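Local coordinates for PTS system, IIA component (Streptococcus pneumoniae serotype 4, PDB 5T3U), which probably takes up and passes on a phosphoryl group as the IIA component of a sugar phosphotransferase system associated with fucose utilization, at residues G22-A27 against V39-L44; I72-L77 against V108-S113. All coordinates share one frame; numbering follows the deposited sequence.

Contact 1. Residues G22-A27 against V39-L44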
# COMPACT_ATOMS: atom_id res chain seq x y z
N GLY A 22 7.13 2.48 -5.20
CA GLY A 22 6.99 3.40 -4.07
C GLY A 22 6.92 2.67 -2.75
O GLY A 22 7.51 3.11 -1.76
N ALA A 23 6.20 1.55 -2.72
CA ALA A 23 6.19 0.69 -1.52
C ALA A 23 7.59 0.17 -1.15
O ALA A 23 7.96 0.19 0.02
CB ALA A 23 5.20 -0.46 -1.66
N LEU A 24 8.37 -0.25 -2.12
CA LEU A 24 9.72 -0.74 -1.80
C LEU A 24 10.59 0.36 -1.25
O LEU A 24 11.27 0.14 -0.27
CB LEU A 24 10.43 -1.38 -3.00
CG LEU A 24 11.82 -1.98 -2.67
CD1 LEU A 24 11.82 -3.02 -1.48
CD2 LEU A 24 12.42 -2.63 -3.94
N MET A 25 10.60 1.50 -1.92
CA MET A 25 11.37 2.69 -1.50
C MET A 25 11.07 3.00 -0.03
O MET A 25 11.98 3.12 0.78
CB MET A 25 10.98 3.88 -2.39
CG MET A 25 11.73 5.14 -2.14
SD MET A 25 11.08 6.14 -0.74
CE MET A 25 12.18 7.55 -0.99
N THR A 26 9.78 3.06 0.30
CA THR A 26 9.35 3.33 1.67
C THR A 26 9.77 2.22 2.62
O THR A 26 10.26 2.50 3.72
CB THR A 26 7.85 3.53 1.72
OG1 THR A 26 7.53 4.72 0.99
CG2 THR A 26 7.32 3.64 3.15
N ALA A 27 9.60 0.96 2.21
CA ALA A 27 10.00 -0.16 3.07
C ALA A 27 11.49 -0.11 3.39
O ALA A 27 11.89 -0.46 4.50
CB ALA A 27 9.61 -1.55 2.43
N VAL A 39 14.82 -8.96 -3.89
CA VAL A 39 13.59 -8.17 -4.00
C VAL A 39 13.55 -7.40 -5.29
O VAL A 39 14.56 -6.79 -5.71
CB VAL A 39 13.43 -7.14 -2.81
CG1 VAL A 39 12.09 -6.39 -2.93
CG2 VAL A 39 13.53 -7.85 -1.46
N ARG A 40 12.39 -7.46 -5.94
CA ARG A 40 12.17 -6.73 -7.19
C ARG A 40 10.80 -6.10 -7.23
O ARG A 40 9.88 -6.55 -6.54
CB ARG A 40 12.32 -7.69 -8.39
CG ARG A 40 13.78 -8.09 -8.62
CD ARG A 40 13.92 -8.93 -9.90
NE ARG A 40 15.18 -9.66 -9.87
CZ ARG A 40 15.69 -10.32 -10.91
NH1 ARG A 40 15.06 -10.32 -12.08
NH2 ARG A 40 16.85 -10.95 -10.77
N THR A 41 10.64 -5.08 -8.06
CA THR A 41 9.31 -4.55 -8.30
C THR A 41 8.96 -4.55 -9.79
O THR A 41 9.85 -4.54 -10.64
CB THR A 41 9.16 -3.11 -7.76
OG1 THR A 41 9.94 -2.21 -8.56
CG2 THR A 41 9.61 -3.04 -6.32
N LEU A 42 7.67 -4.53 -10.09
CA LEU A 42 7.24 -4.37 -11.48
C LEU A 42 5.95 -3.57 -11.51
O LEU A 42 5.01 -3.90 -10.80
CB LEU A 42 7.02 -5.74 -12.11
CG LEU A 42 6.80 -5.82 -13.62
CD1 LEU A 42 8.03 -5.24 -14.37
CD2 LEU A 42 6.57 -7.31 -14.02
N GLY A 43 5.91 -2.52 -12.34
CA GLY A 43 4.70 -1.75 -12.52
C GLY A 43 4.16 -1.86 -13.94
O GLY A 43 4.92 -1.76 -14.89
N LEU A 44 2.86 -2.08 -14.07
CA LEU A 44 2.19 -2.05 -15.34
C LEU A 44 1.76 -0.61 -15.60
O LEU A 44 0.81 -0.11 -15.01
CB LEU A 44 0.99 -3.02 -15.36
CG LEU A 44 0.05 -2.95 -16.58
CD1 LEU A 44 0.83 -3.11 -17.87
CD2 LEU A 44 -1.06 -3.99 -16.46

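Contact 2. Residues I72-L77 against V108-S113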
# COMPACT_ATOMS: atom_id res chain seq x y z
N ILE A 72 7.54 -14.88 -2.76
CA ILE A 72 6.24 -14.29 -2.50
C ILE A 72 6.03 -13.13 -3.48
O ILE A 72 6.86 -12.23 -3.59
CB ILE A 72 6.08 -13.85 -1.01
CG1 ILE A 72 6.33 -15.06 -0.10
CG2 ILE A 72 4.63 -13.29 -0.70
CD1 ILE A 72 6.38 -14.70 1.36
N VAL A 73 4.95 -13.23 -4.24
CA VAL A 73 4.50 -12.17 -5.10
C VAL A 73 3.46 -11.36 -4.32
O VAL A 73 2.45 -11.92 -3.83
CB VAL A 73 3.86 -12.73 -6.41
CG1 VAL A 73 3.40 -11.61 -7.33
CG2 VAL A 73 4.85 -13.64 -7.15
N LEU A 74 3.71 -10.06 -4.19
CA LEU A 74 2.73 -9.13 -3.61
C LEU A 74 2.10 -8.36 -4.74
O LEU A 74 2.81 -7.78 -5.58
CB LEU A 74 3.40 -8.17 -2.63
CG LEU A 74 4.14 -8.78 -1.44
CD1 LEU A 74 4.68 -7.65 -0.55
CD2 LEU A 74 3.27 -9.78 -0.64
N THR A 75 0.77 -8.38 -4.81
CA THR A 75 0.08 -7.61 -5.84
C THR A 75 -0.89 -6.59 -5.21
O THR A 75 -1.33 -6.75 -4.07
CB THR A 75 -0.69 -8.51 -6.81
OG1 THR A 75 -1.74 -9.14 -6.09
CG2 THR A 75 0.26 -9.58 -7.48
N ASP A 76 -1.20 -5.55 -5.98
CA ASP A 76 -1.93 -4.41 -5.45
C ASP A 76 -3.38 -4.70 -5.09
O ASP A 76 -3.84 -4.28 -4.04
CB ASP A 76 -1.79 -3.17 -6.36
CG ASP A 76 -2.07 -3.45 -7.85
OD1 ASP A 76 -2.22 -4.63 -8.26
OD2 ASP A 76 -2.10 -2.46 -8.63
N LEU A 77 -4.08 -5.45 -5.95
CA LEU A 77 -5.45 -5.81 -5.67
C LEU A 77 -5.92 -7.04 -6.49
O LEU A 77 -5.40 -7.31 -7.58
CB LEU A 77 -6.36 -4.60 -5.88
CG LEU A 77 -6.81 -4.19 -7.28
CD1 LEU A 77 -7.68 -2.92 -7.20
CD2 LEU A 77 -5.65 -3.96 -8.27
N VAL A 108 7.29 -4.69 4.74
CA VAL A 108 8.32 -4.59 5.77
C VAL A 108 8.59 -5.91 6.49
O VAL A 108 9.74 -6.29 6.66
CB VAL A 108 7.98 -3.49 6.81
CG1 VAL A 108 8.94 -3.59 8.03
CG2 VAL A 108 8.08 -2.12 6.16
N GLU A 109 7.53 -6.58 6.94
CA GLU A 109 7.69 -7.83 7.68
C GLU A 109 8.30 -8.94 6.81
O GLU A 109 9.13 -9.72 7.28
CB GLU A 109 6.32 -8.30 8.21
CG GLU A 109 6.34 -9.71 8.83
CD GLU A 109 7.41 -9.87 9.94
OE1 GLU A 109 7.69 -8.89 10.68
OE2 GLU A 109 7.96 -10.99 10.06
N LEU A 110 7.83 -9.05 5.56
CA LEU A 110 8.39 -10.05 4.64
C LEU A 110 9.86 -9.77 4.35
O LEU A 110 10.68 -10.71 4.30
CB LEU A 110 7.56 -10.14 3.37
CG LEU A 110 6.19 -10.82 3.58
CD1 LEU A 110 5.29 -10.78 2.32
CD2 LEU A 110 6.36 -12.28 4.12
N ILE A 111 10.23 -8.50 4.19
CA ILE A 111 11.68 -8.23 3.98
C ILE A 111 12.50 -8.60 5.23
O ILE A 111 13.52 -9.30 5.14
CB ILE A 111 11.98 -6.80 3.50
CG1 ILE A 111 11.39 -6.55 2.12
CG2 ILE A 111 13.53 -6.57 3.42
CD1 ILE A 111 11.38 -5.04 1.69
N SER A 112 12.02 -8.18 6.41
CA SER A 112 12.74 -8.42 7.67
C SER A 112 12.95 -9.89 7.98
O SER A 112 13.89 -10.24 8.71
CB SER A 112 12.00 -7.77 8.85
OG SER A 112 11.84 -6.39 8.57
N SER A 113 12.07 -10.74 7.46
CA SER A 113 12.07 -12.16 7.79
C SER A 113 12.51 -13.06 6.62
O SER A 113 12.39 -14.30 6.69
CB SER A 113 10.70 -12.58 8.33
OG SER A 113 9.69 -12.46 7.32

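Contact 1. Residues G22-A27 against V39-L44
Leu24 reaches from helix 19-31 to strand 39-44 and carries the helix side of this contact alone, meeting one methyl of Val39 and one of Thr41. Its CG stands anti to the backbone N (chi1 -177°), which puts both methyls within touch of Val39 and CD2 also beside Thr41. Leu24 and Val39 come end to end: Leu24 CD1 lies 3.7 Å from Val39 CG1, while the other branch, Leu24 CD2, is 3.9 Å from the same methyl, so Val39 CG1 is met by both prongs. Thr41 is approached obliquely instead. Thr41 CG2 is 3.7 Å from Leu24 CD2 and 3.8 Å from Leu24 CB, so this methyl sits against the flank of the leucine. With chi1 at 70°, Thr41 places OG1 between its own N and carbonyl carbon and leaves CG2 to meet the leucine. The two strand residues are two apart and therefore share a face of the sheet, whereas Arg40 between them points to the other face and forms a salt bridge with Glu63 of helix 50-65. A forked leucine suits a site where methyls of two beta-branched residues are met together, and such residues are at ease in a strand. Helix and strand belong to the beta-alpha-beta unit 7-16, 19-31, 39-44; Leu24 also packs on Ile111 of helix 104-112. No hydrogen bond crosses between the segments and about 132 Å² is buried, so the chemistry is apolar: shape and exclusion of water, rather than directional bonds, hold the helix against the strand here.

Contact 2. Residues I72-L77 against V108-S113
Strand 68-75 runs past the last turns of helix 104-112, with the backbones nearest at Ile72 and Leu110, whose CA atoms are 8.6 Å apart. Leu110 spans that distance with its fork, CD2 against Ile72 and CD1 between Leu74 and Ile72. Its CG lies anti to the carbonyl carbon (chi1 -72°), and the fork then opens over the sheet. Leu110 CD2 touches Ile72 CD1 at 3.7 Å, the two side chains crossing at about a right angle, and Ile72 CG2 adds a longer approach of 4.0 Å to Leu110 CD1. Leu74 meets Leu110 tip to tip, its CD2 lying 3.7 Å from Leu110 CD1. Beta-branched Ile72 suits the extended chain and offers two arms, CG2 and CG1-CD1, whereas Leu74 branches at CG and presents CD2 from the far end. At the helix end, Ser112 OG and Ser113 OG bond Val108 O and Glu109 O, each at 2.8 Å, and Val108 O is gripped from opposite faces of its plane by Ser112 OG and Ser112 N. At Glu109 O the hydroxyl reinforces a weak backbone bond from Ser113 N. All three touching side chains are buried: Leu110 also packs on Ile11 of strand 7-16 and Ile123 of helix 120-129, Ile72 reaches Leu120 of that helix, and the strand itself is hydrogen-bonded between strands 7-16 and 96-100.

Contact 1 and contact 2 lie on the same parallel sheet with their centres about 10 Å apart, contact 1 at the outermost strand 39-44 and contact 2 on the inner strand 68-75; strand 7-16 runs between them. Helices 19-31 and 104-112 join the two directly: Ile111 CD1 packs against Leu24 CD1 at 3.8 Å and against Ala27 CB at 4.0 Å. The apolar layer is therefore continuous from one contact to the other. Both segments 22-27 and 72-77 also reach the second subunit: Thr26 OG1 is hydrogen-bonded to His16 O and Phe19 N of that chain, and Asp76 and Leu77 pack on its Thr26 and Phe30, respectively.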